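Local atomic coordinates of toxin 2A (Paenibacillus larvae, PDB entry 5URP), a protein that acts as an ADP-ribosyltransferase toxin and virulence factor, probably transferring ADP-ribose from NAD+ onto a host target protein. Residues L87-L92 and L193-K198. Residues are numbered along the deposited sequence; the frame is centred on the assembly and turned at random.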
loop_
_atom_site.group_PDB
_atom_site.type_symbol
_atom_site.label_atom_id
_atom_site.label_comp_id
_atom_site.label_asym_id
_atom_site.label_seq_id
_atom_site.Cartn_x
_atom_site.Cartn_y
_atom_site.Cartn_z
ATOM N N LEU A 87 3.811 12.660 13.434
ATOM C CA LEU A 87 3.533 11.580 14.376
ATOM C C LEU A 87 3.529 10.222 13.685
ATOM O O LEU A 87 4.119 9.253 14.185
ATOM C CB LEU A 87 2.190 11.857 15.070
ATOM C CG LEU A 87 2.240 12.949 16.129
ATOM C CD1 LEU A 87 0.838 13.486 16.487
ATOM C CD2 LEU A 87 2.917 12.415 17.365
ATOM N N ILE A 88 2.855 10.119 12.534
ATOM C CA ILE A 88 2.862 8.859 11.808
ATOM C C ILE A 88 4.264 8.505 11.344
ATOM O O ILE A 88 4.680 7.348 11.445
ATOM C CB ILE A 88 1.875 8.927 10.632
ATOM C CG1 ILE A 88 0.485 9.247 11.164
ATOM C CG2 ILE A 88 1.889 7.610 9.909
ATOM C CD1 ILE A 88 -0.535 9.535 10.081
ATOM N N ASP A 89 5.013 9.495 10.844
ATOM C CA ASP A 89 6.388 9.255 10.398
ATOM C C ASP A 89 7.207 8.669 11.528
ATOM O O ASP A 89 7.944 7.687 11.345
ATOM C CB ASP A 89 7.039 10.558 9.940
ATOM C CG ASP A 89 6.547 11.045 8.606
ATOM O OD1 ASP A 89 5.778 10.340 7.949
ATOM O OD2 ASP A 89 7.005 12.151 8.229
ATOM N N LYS A 90 7.095 9.279 12.703
ATOM C CA LYS A 90 7.859 8.865 13.870
ATOM C C LYS A 90 7.448 7.481 14.331
ATOM O O LYS A 90 8.286 6.719 14.820
ATOM C CB LYS A 90 7.671 9.912 14.969
ATOM C CG LYS A 90 8.358 9.693 16.298
ATOM C CD LYS A 90 8.297 10.979 17.156
ATOM C CE LYS A 90 6.869 11.441 17.519
ATOM N NZ LYS A 90 6.291 10.800 18.761
ATOM N N ALA A 91 6.161 7.131 14.183
ATOM C CA ALA A 91 5.708 5.805 14.561
ATOM C C ALA A 91 6.253 4.729 13.627
ATOM O O ALA A 91 6.611 3.633 14.078
ATOM C CB ALA A 91 4.164 5.777 14.579
ATOM N N LEU A 92 6.288 4.981 12.325
ATOM C CA LEU A 92 6.646 3.893 11.424
ATOM C C LEU A 92 8.128 3.532 11.473
ATOM O O LEU A 92 8.469 2.397 11.150
ATOM C CB LEU A 92 6.239 4.241 10.007
ATOM C CG LEU A 92 4.719 4.314 9.803
ATOM C CD1 LEU A 92 4.387 4.849 8.410
ATOM C CD2 LEU A 92 3.978 2.973 9.995
ATOM N N LEU A 193 3.121 1.429 5.099
ATOM C CA LEU A 193 4.513 1.743 4.775
ATOM C C LEU A 193 4.707 3.255 4.809
ATOM O O LEU A 193 3.772 4.034 4.582
ATOM C CB LEU A 193 4.900 1.207 3.393
ATOM C CG LEU A 193 5.250 -0.269 3.176
ATOM C CD1 LEU A 193 4.982 -0.616 1.714
ATOM C CD2 LEU A 193 6.667 -0.630 3.441
ATOM N N PRO A 194 5.934 3.704 5.072
ATOM C CA PRO A 194 6.216 5.134 5.152
ATOM C C PRO A 194 5.854 5.874 3.886
ATOM O O PRO A 194 5.815 5.300 2.795
ATOM C CB PRO A 194 7.744 5.174 5.366
ATOM C CG PRO A 194 8.093 3.851 5.938
ATOM C CD PRO A 194 7.097 2.869 5.416
ATOM N N ARG A 195 5.574 7.162 4.043
ATOM C CA ARG A 195 5.458 8.022 2.881
ATOM C C ARG A 195 6.800 8.105 2.146
ATOM O O ARG A 195 7.851 7.805 2.700
ATOM C CB ARG A 195 4.964 9.404 3.301
ATOM C CG ARG A 195 5.964 10.288 4.014
ATOM C CD ARG A 195 5.265 11.519 4.578
ATOM N NE ARG A 195 6.164 12.345 5.364
ATOM C CZ ARG A 195 6.901 13.338 4.889
ATOM N NH1 ARG A 195 6.887 13.658 3.596
ATOM N NH2 ARG A 195 7.669 14.017 5.722
ATOM N N ASP A 196 6.728 8.494 0.874
ATOM C CA ASP A 196 7.872 8.549 -0.026
ATOM C C ASP A 196 8.521 7.180 -0.231
ATOM O O ASP A 196 9.739 7.082 -0.443
ATOM C CB ASP A 196 8.893 9.568 0.491
ATOM C CG ASP A 196 8.394 11.002 0.395
ATOM O OD1 ASP A 196 7.677 11.323 -0.568
ATOM O OD2 ASP A 196 8.782 11.834 1.246
ATOM N N THR A 197 7.725 6.110 -0.197
ATOM C CA THR A 197 8.251 4.792 -0.504
ATOM C C THR A 197 8.573 4.689 -1.990
ATOM O O THR A 197 7.792 5.106 -2.852
ATOM C CB THR A 197 7.264 3.691 -0.083
ATOM O OG1 THR A 197 7.288 3.542 1.344
ATOM C CG2 THR A 197 7.626 2.343 -0.718
ATOM N N LYS A 198 9.740 4.121 -2.269
ATOM C CA LYS A 198 10.216 3.841 -3.614
ATOM C C LYS A 198 9.998 2.366 -3.891
ATOM O O LYS A 198 10.338 1.529 -3.059
ATOM C CB LYS A 198 11.713 4.165 -3.740
ATOM C CG LYS A 198 12.043 5.629 -3.713
ATOM C CD LYS A 198 13.559 5.798 -3.676
ATOM C CE LYS A 198 14.000 7.206 -4.039
ATOM N NZ LYS A 198 15.488 7.329 -4.227
HETATM O O HOH W 1 6.699 8.039 6.730
#
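Asp89, near the end of helix 79-92, and Arg195, in the turn between strands 190-193 and 197-207, form a salt bridge. Arg195 approaches side-on and grips Asp89 with two of its nitrogens, both directed at one oxygen: Arg195 NE lies 3.0 Å from Asp89 OD2 and Arg195 NH2 lies 3.2 Å from that same OD2, which accepts with its syn lone pair. OD2 lies 5° out of the guanidinium plane, and the carboxylate is turned just 19° from it. Arginine suits the place because its chain, extended from CG to NE, reaches the helix and presents two donors along one edge.

The other carboxylate oxygen, Asp89 OD1, receives a hydrogen bond from Tyr148 and a weak one from Arg195 NE. It also takes a hydrogen from a water at 2.8 Å from OD1, and that water accepts from the backbone N of Arg195, tying the aspartate to the turn's main chain as well. Asp196 OD2 lies 3.5 Å from Arg195 NH1, well out of the guanidinium plane, so no N-H points at it.

Thr197 OG1 donates to Pro194 O at 2.7 Å, closing the connection on itself. One helical turn after Asp89, Leu92, with CG anti to its carbonyl carbon (chi1 -67°), rests CD1 on the proline backbone, 3.7 Å from Pro194 CA. The rigid proline ring, apt for a fixed apolar surface, lies farther off, Leu92 CB to Pro194 CG being 4.5 Å.

The contact thus docks the C-terminal turn of helix 79-92 on the link from the three-stranded to the five-stranded sheet of the ADP-ribosyltransferase domain. Partners on both oxygens fix the carboxylate's rotation, and the guanidinium probably stabilises Asp89 as its anion.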